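Local coordinates for protein copper-containing nitrite reductase (Hyphomicrobium denitrificans 1NES1, PDB 6TFO) that probably reduces nitrite to nitric oxide with electrons from cytochrome c, as a multi-domain copper enzyme, at residues V297-F308 and K320-F331. Residues are numbered along the deposited sequence; the frame is centred on the assembly and turned at random.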
loop_
_atom_site.group_PDB
_atom_site.type_symbol
_atom_site.label_atom_id
_atom_site.label_comp_id
_atom_site.label_asym_id
_atom_site.label_seq_id
_atom_site.Cartn_x
_atom_site.Cartn_y
_atom_site.Cartn_z
ATOM N N VAL C 297 18.645 -0.788 -43.025
ATOM C CA VAL C 297 18.469 -0.550 -41.566
ATOM C C VAL C 297 17.009 -0.163 -41.280
ATOM O O VAL C 297 16.467 0.725 -41.969
ATOM C CB VAL C 297 19.461 0.499 -41.039
ATOM C CG1 VAL C 297 19.211 0.797 -39.568
ATOM C CG2 VAL C 297 20.906 0.069 -41.259
ATOM N N MET C 298 16.399 -0.814 -40.281
ATOM C CA MET C 298 15.040 -0.482 -39.800
ATOM C C MET C 298 15.035 -0.403 -38.268
ATOM O O MET C 298 15.712 -1.221 -37.610
ATOM C CB MET C 298 14.010 -1.499 -40.293
ATOM C CG MET C 298 13.759 -1.406 -41.776
ATOM S SD MET C 298 12.166 -2.103 -42.287
ATOM C CE MET C 298 11.074 -0.696 -42.096
ATOM N N GLN C 299 14.325 0.595 -37.728
ATOM C CA GLN C 299 14.221 0.859 -36.272
ATOM C C GLN C 299 12.842 0.406 -35.815
ATOM O O GLN C 299 11.846 0.679 -36.509
ATOM C CB GLN C 299 14.458 2.341 -35.960
ATOM C CG GLN C 299 14.153 2.743 -34.533
ATOM C CD GLN C 299 14.491 4.189 -34.307
ATOM O OE1 GLN C 299 15.485 4.699 -34.834
ATOM N NE2 GLN C 299 13.653 4.857 -33.524
ATOM N N GLY C 300 12.792 -0.236 -34.656
ATOM C CA GLY C 300 11.514 -0.566 -34.010
ATOM C C GLY C 300 11.659 -0.651 -32.512
ATOM O O GLY C 300 12.803 -0.534 -31.999
ATOM N N GLU C 301 10.525 -0.850 -31.850
ATOM C CA GLU C 301 10.425 -0.904 -30.373
ATOM C C GLU C 301 9.883 -2.279 -29.948
ATOM O O GLU C 301 9.088 -2.890 -30.681
ATOM C CB GLU C 301 9.531 0.227 -29.840
ATOM C CG GLU C 301 9.683 1.584 -30.526
ATOM C CD GLU C 301 8.527 2.004 -31.416
ATOM O OE1 GLU C 301 7.368 1.608 -31.126
ATOM O OE2 GLU C 301 8.768 2.756 -32.382
ATOM N N ILE C 302 10.295 -2.738 -28.773
ATOM C CA ILE C 302 9.745 -3.947 -28.110
ATOM C C ILE C 302 9.313 -3.535 -26.694
ATOM O O ILE C 302 10.038 -2.762 -26.029
ATOM C CB ILE C 302 10.764 -5.113 -28.184
ATOM C CG1 ILE C 302 10.860 -5.653 -29.614
ATOM C CG2 ILE C 302 10.426 -6.212 -27.188
ATOM C CD1 ILE C 302 11.862 -6.762 -29.799
ATOM N N TYR C 303 8.132 -4.004 -26.300
ATOM C CA TYR C 303 7.393 -3.610 -25.074
ATOM C C TYR C 303 7.353 -4.824 -24.138
ATOM O O TYR C 303 6.465 -5.677 -24.269
ATOM C CB TYR C 303 5.987 -3.129 -25.453
ATOM C CG TYR C 303 5.954 -1.923 -26.346
ATOM C CD1 TYR C 303 6.193 -2.033 -27.709
ATOM C CD2 TYR C 303 5.705 -0.662 -25.830
ATOM C CE1 TYR C 303 6.167 -0.919 -28.543
ATOM C CE2 TYR C 303 5.672 0.461 -26.647
ATOM C CZ TYR C 303 5.908 0.337 -28.008
ATOM O OH TYR C 303 5.894 1.436 -28.820
ATOM N N THR C 304 8.324 -4.925 -23.236
ATOM C CA THR C 304 8.482 -6.089 -22.334
ATOM C C THR C 304 7.963 -5.761 -20.937
ATOM O O THR C 304 8.085 -4.585 -20.506
ATOM C CB THR C 304 9.938 -6.555 -22.277
ATOM O OG1 THR C 304 10.756 -5.458 -21.864
ATOM C CG2 THR C 304 10.417 -7.093 -23.608
ATOM N N VAL C 305 7.441 -6.793 -20.263
ATOM C CA VAL C 305 7.011 -6.774 -18.837
ATOM C C VAL C 305 8.175 -6.241 -17.994
ATOM O O VAL C 305 7.943 -5.296 -17.231
ATOM C CB VAL C 305 6.552 -8.168 -18.368
ATOM C CG1 VAL C 305 6.339 -8.225 -16.859
ATOM C CG2 VAL C 305 5.294 -8.636 -19.098
ATOM N N LYS C 306 9.373 -6.811 -18.156
ATOM C CA LYS C 306 10.575 -6.484 -17.341
ATOM C C LYS C 306 11.406 -5.415 -18.038
ATOM O O LYS C 306 11.458 -5.353 -19.266
ATOM C CB LYS C 306 11.480 -7.703 -17.107
ATOM C CG LYS C 306 10.853 -8.904 -16.409
ATOM C CD LYS C 306 10.376 -8.614 -15.006
ATOM C CE LYS C 306 9.811 -9.838 -14.318
ATOM N NZ LYS C 306 9.842 -9.675 -12.849
ATOM N N PRO C 307 12.130 -4.578 -17.259
ATOM C CA PRO C 307 12.925 -3.493 -17.825
ATOM C C PRO C 307 14.010 -3.993 -18.783
ATOM O O PRO C 307 14.403 -5.160 -18.701
ATOM C CB PRO C 307 13.597 -2.842 -16.612
ATOM C CG PRO C 307 12.765 -3.279 -15.427
ATOM C CD PRO C 307 12.234 -4.642 -15.794
ATOM N N PHE C 308 14.467 -3.096 -19.657
ATOM C CA PHE C 308 15.693 -3.290 -20.465
ATOM C C PHE C 308 16.820 -3.796 -19.554
ATOM O O PHE C 308 16.991 -3.220 -18.472
ATOM C CB PHE C 308 16.112 -1.984 -21.136
ATOM C CG PHE C 308 17.382 -2.108 -21.934
ATOM C CD1 PHE C 308 17.350 -2.577 -23.235
ATOM C CD2 PHE C 308 18.612 -1.779 -21.376
ATOM C CE1 PHE C 308 18.517 -2.715 -23.964
ATOM C CE2 PHE C 308 19.781 -1.910 -22.112
ATOM C CZ PHE C 308 19.731 -2.379 -23.404
ATOM N N LYS C 320 1.906 -1.528 -21.829
ATOM C CA LYS C 320 3.059 -0.716 -22.293
ATOM C C LYS C 320 2.922 -0.436 -23.802
ATOM O O LYS C 320 3.150 0.713 -24.219
ATOM C CB LYS C 320 4.373 -1.415 -21.946
ATOM C CG LYS C 320 4.806 -1.248 -20.498
ATOM C CD LYS C 320 6.068 -1.993 -20.204
ATOM C CE LYS C 320 6.405 -2.040 -18.726
ATOM N NZ LYS C 320 7.713 -2.711 -18.529
ATOM N N LEU C 321 2.535 -1.443 -24.582
ATOM C CA LEU C 321 2.341 -1.326 -26.048
ATOM C C LEU C 321 1.290 -0.246 -26.342
ATOM O O LEU C 321 1.630 0.696 -27.065
ATOM C CB LEU C 321 1.948 -2.689 -26.633
ATOM C CG LEU C 321 1.673 -2.698 -28.136
ATOM C CD1 LEU C 321 2.885 -2.239 -28.923
ATOM C CD2 LEU C 321 1.230 -4.072 -28.596
ATOM N N ILE C 322 0.079 -0.340 -25.796
ATOM C CA ILE C 322 -1.022 0.619 -26.127
ATOM C C ILE C 322 -0.750 2.001 -25.517
ATOM O O ILE C 322 -1.391 2.972 -25.960
ATOM C CB ILE C 322 -2.418 0.082 -25.744
ATOM C CG1 ILE C 322 -2.609 -0.071 -24.234
ATOM C CG2 ILE C 322 -2.694 -1.206 -26.504
ATOM C CD1 ILE C 322 -4.056 -0.354 -23.838
ATOM N N SER C 323 0.150 2.108 -24.541
ATOM C CA SER C 323 0.525 3.388 -23.874
ATOM C C SER C 323 1.832 3.934 -24.452
ATOM O O SER C 323 2.241 5.019 -24.008
ATOM C CB SER C 323 0.672 3.232 -22.381
ATOM O OG SER C 323 -0.437 2.560 -21.816
ATOM N N GLU C 324 2.486 3.196 -25.349
ATOM C CA GLU C 324 3.716 3.660 -26.048
ATOM C C GLU C 324 4.828 3.872 -25.014
ATOM O O GLU C 324 5.423 4.970 -24.988
ATOM C CB GLU C 324 3.437 4.947 -26.842
ATOM C CG GLU C 324 2.240 4.839 -27.770
ATOM C CD GLU C 324 2.014 6.025 -28.684
ATOM O OE1 GLU C 324 2.915 6.856 -28.820
ATOM O OE2 GLU C 324 0.931 6.111 -29.250
ATOM N N LYS C 325 5.086 2.858 -24.187
ATOM C CA LYS C 325 6.160 2.881 -23.159
ATOM C C LYS C 325 7.047 1.665 -23.379
ATOM O O LYS C 325 7.017 0.721 -22.607
ATOM C CB LYS C 325 5.594 2.855 -21.732
ATOM C CG LYS C 325 4.428 3.782 -21.408
ATOM C CD LYS C 325 4.651 4.816 -20.290
ATOM C CE LYS C 325 5.020 6.186 -20.828
ATOM N NZ LYS C 325 4.048 6.671 -21.847
ATOM N N PRO C 326 7.854 1.630 -24.452
ATOM C CA PRO C 326 8.664 0.459 -24.745
ATOM C C PRO C 326 9.899 0.378 -23.842
ATOM O O PRO C 326 10.254 1.360 -23.201
ATOM C CB PRO C 326 9.099 0.717 -26.187
ATOM C CG PRO C 326 9.226 2.218 -26.243
ATOM C CD PRO C 326 8.054 2.714 -25.425
ATOM N N GLU C 327 10.522 -0.794 -23.822
ATOM C CA GLU C 327 11.748 -1.061 -23.031
ATOM C C GLU C 327 12.936 -1.149 -23.978
ATOM O O GLU C 327 14.030 -0.759 -23.574
ATOM C CB GLU C 327 11.603 -2.362 -22.240
ATOM C CG GLU C 327 10.611 -2.280 -21.082
ATOM C CD GLU C 327 10.944 -1.226 -20.047
ATOM O OE1 GLU C 327 12.160 -0.884 -19.883
ATOM O OE2 GLU C 327 9.976 -0.737 -19.439
ATOM N N TYR C 328 12.706 -1.667 -25.186
ATOM C CA TYR C 328 13.758 -1.869 -26.212
ATOM C C TYR C 328 13.474 -0.984 -27.433
ATOM O O TYR C 328 12.338 -0.985 -27.947
ATOM C CB TYR C 328 13.859 -3.348 -26.582
ATOM C CG TYR C 328 14.326 -4.235 -25.453
ATOM C CD1 TYR C 328 13.452 -4.659 -24.461
ATOM C CD2 TYR C 328 15.641 -4.665 -25.393
ATOM C CE1 TYR C 328 13.876 -5.481 -23.434
ATOM C CE2 TYR C 328 16.086 -5.488 -24.370
ATOM C CZ TYR C 328 15.202 -5.887 -23.384
ATOM O OH TYR C 328 15.624 -6.710 -22.383
ATOM N N PHE C 329 14.491 -0.210 -27.833
ATOM C CA PHE C 329 14.593 0.513 -29.125
ATOM C C PHE C 329 15.707 -0.163 -29.929
ATOM O O PHE C 329 16.873 -0.118 -29.448
ATOM C CB PHE C 329 14.920 1.984 -28.874
ATOM C CG PHE C 329 13.739 2.833 -28.503
ATOM C CD1 PHE C 329 12.903 3.344 -29.479
ATOM C CD2 PHE C 329 13.450 3.105 -27.180
ATOM C CE1 PHE C 329 11.815 4.134 -29.135
ATOM C CE2 PHE C 329 12.355 3.885 -26.841
ATOM C CZ PHE C 329 11.547 4.401 -27.820
ATOM N N LEU C 330 15.381 -0.767 -31.073
ATOM C CA LEU C 330 16.322 -1.670 -31.791
ATOM C C LEU C 330 16.500 -1.305 -33.273
ATOM O O LEU C 330 15.492 -0.980 -33.965
ATOM C CB LEU C 330 15.807 -3.106 -31.665
ATOM C CG LEU C 330 15.509 -3.573 -30.242
ATOM C CD1 LEU C 330 14.703 -4.857 -30.287
ATOM C CD2 LEU C 330 16.790 -3.737 -29.440
ATOM N N PHE C 331 17.746 -1.421 -33.748
ATOM C CA PHE C 331 18.089 -1.547 -35.190
ATOM C C PHE C 331 18.155 -3.033 -35.535
ATOM O O PHE C 331 18.904 -3.747 -34.877
ATOM C CB PHE C 331 19.428 -0.881 -35.518
ATOM C CG PHE C 331 19.453 0.621 -35.390
ATOM C CD1 PHE C 331 18.420 1.398 -35.891
ATOM C CD2 PHE C 331 20.529 1.263 -34.796
ATOM C CE1 PHE C 331 18.450 2.778 -35.773
ATOM C CE2 PHE C 331 20.567 2.651 -34.693
ATOM C CZ PHE C 331 19.523 3.401 -35.167
#
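A classic beta bulge closes the antiparallel pairing of strands 297-302 and 328-331: Glu327 and Tyr328 both face Ile302, whose O accepts from Glu327 N and Tyr328 N, each at 3.0 Å and in the carbonyl plane. Toward the strand interior the pairing continues through Gly300 and Leu330, Leu330 N giving Gly300 O a nearly straight bond of 2.7 Å. On the other side of the bulge, where 297-302 ends, the Tyr303 ring is sandwiched in two CH-pi contacts, Pro326 CB 3.6 Å from the ring centroid over one face and Leu321 CD1 3.8 Å over the other. A chi1 of -62° sets CG anti to the carbonyl carbon and lays the ring edge against Glu324 and Lys325 N, at the Schellman motif after helix 318-323; its OH bonds to Glu301 OE1. An alanine here is likely to open a gap between Leu321 and Pro326 and to remove one donor holding the Glu301 carboxylate. The extended Lys320 chain brings NZ to Thr304 O (2.7 Å) and, from above the carbonyl plane, to Val305 O, while a salt bridge ties it to Glu327 OE2; Glu327 OE1 accepts from Phe308 N. Strand 328-331 is outermost, within this chain, in a mixed sheet of a cupredoxin domain, the fold of copper nitrite reductases.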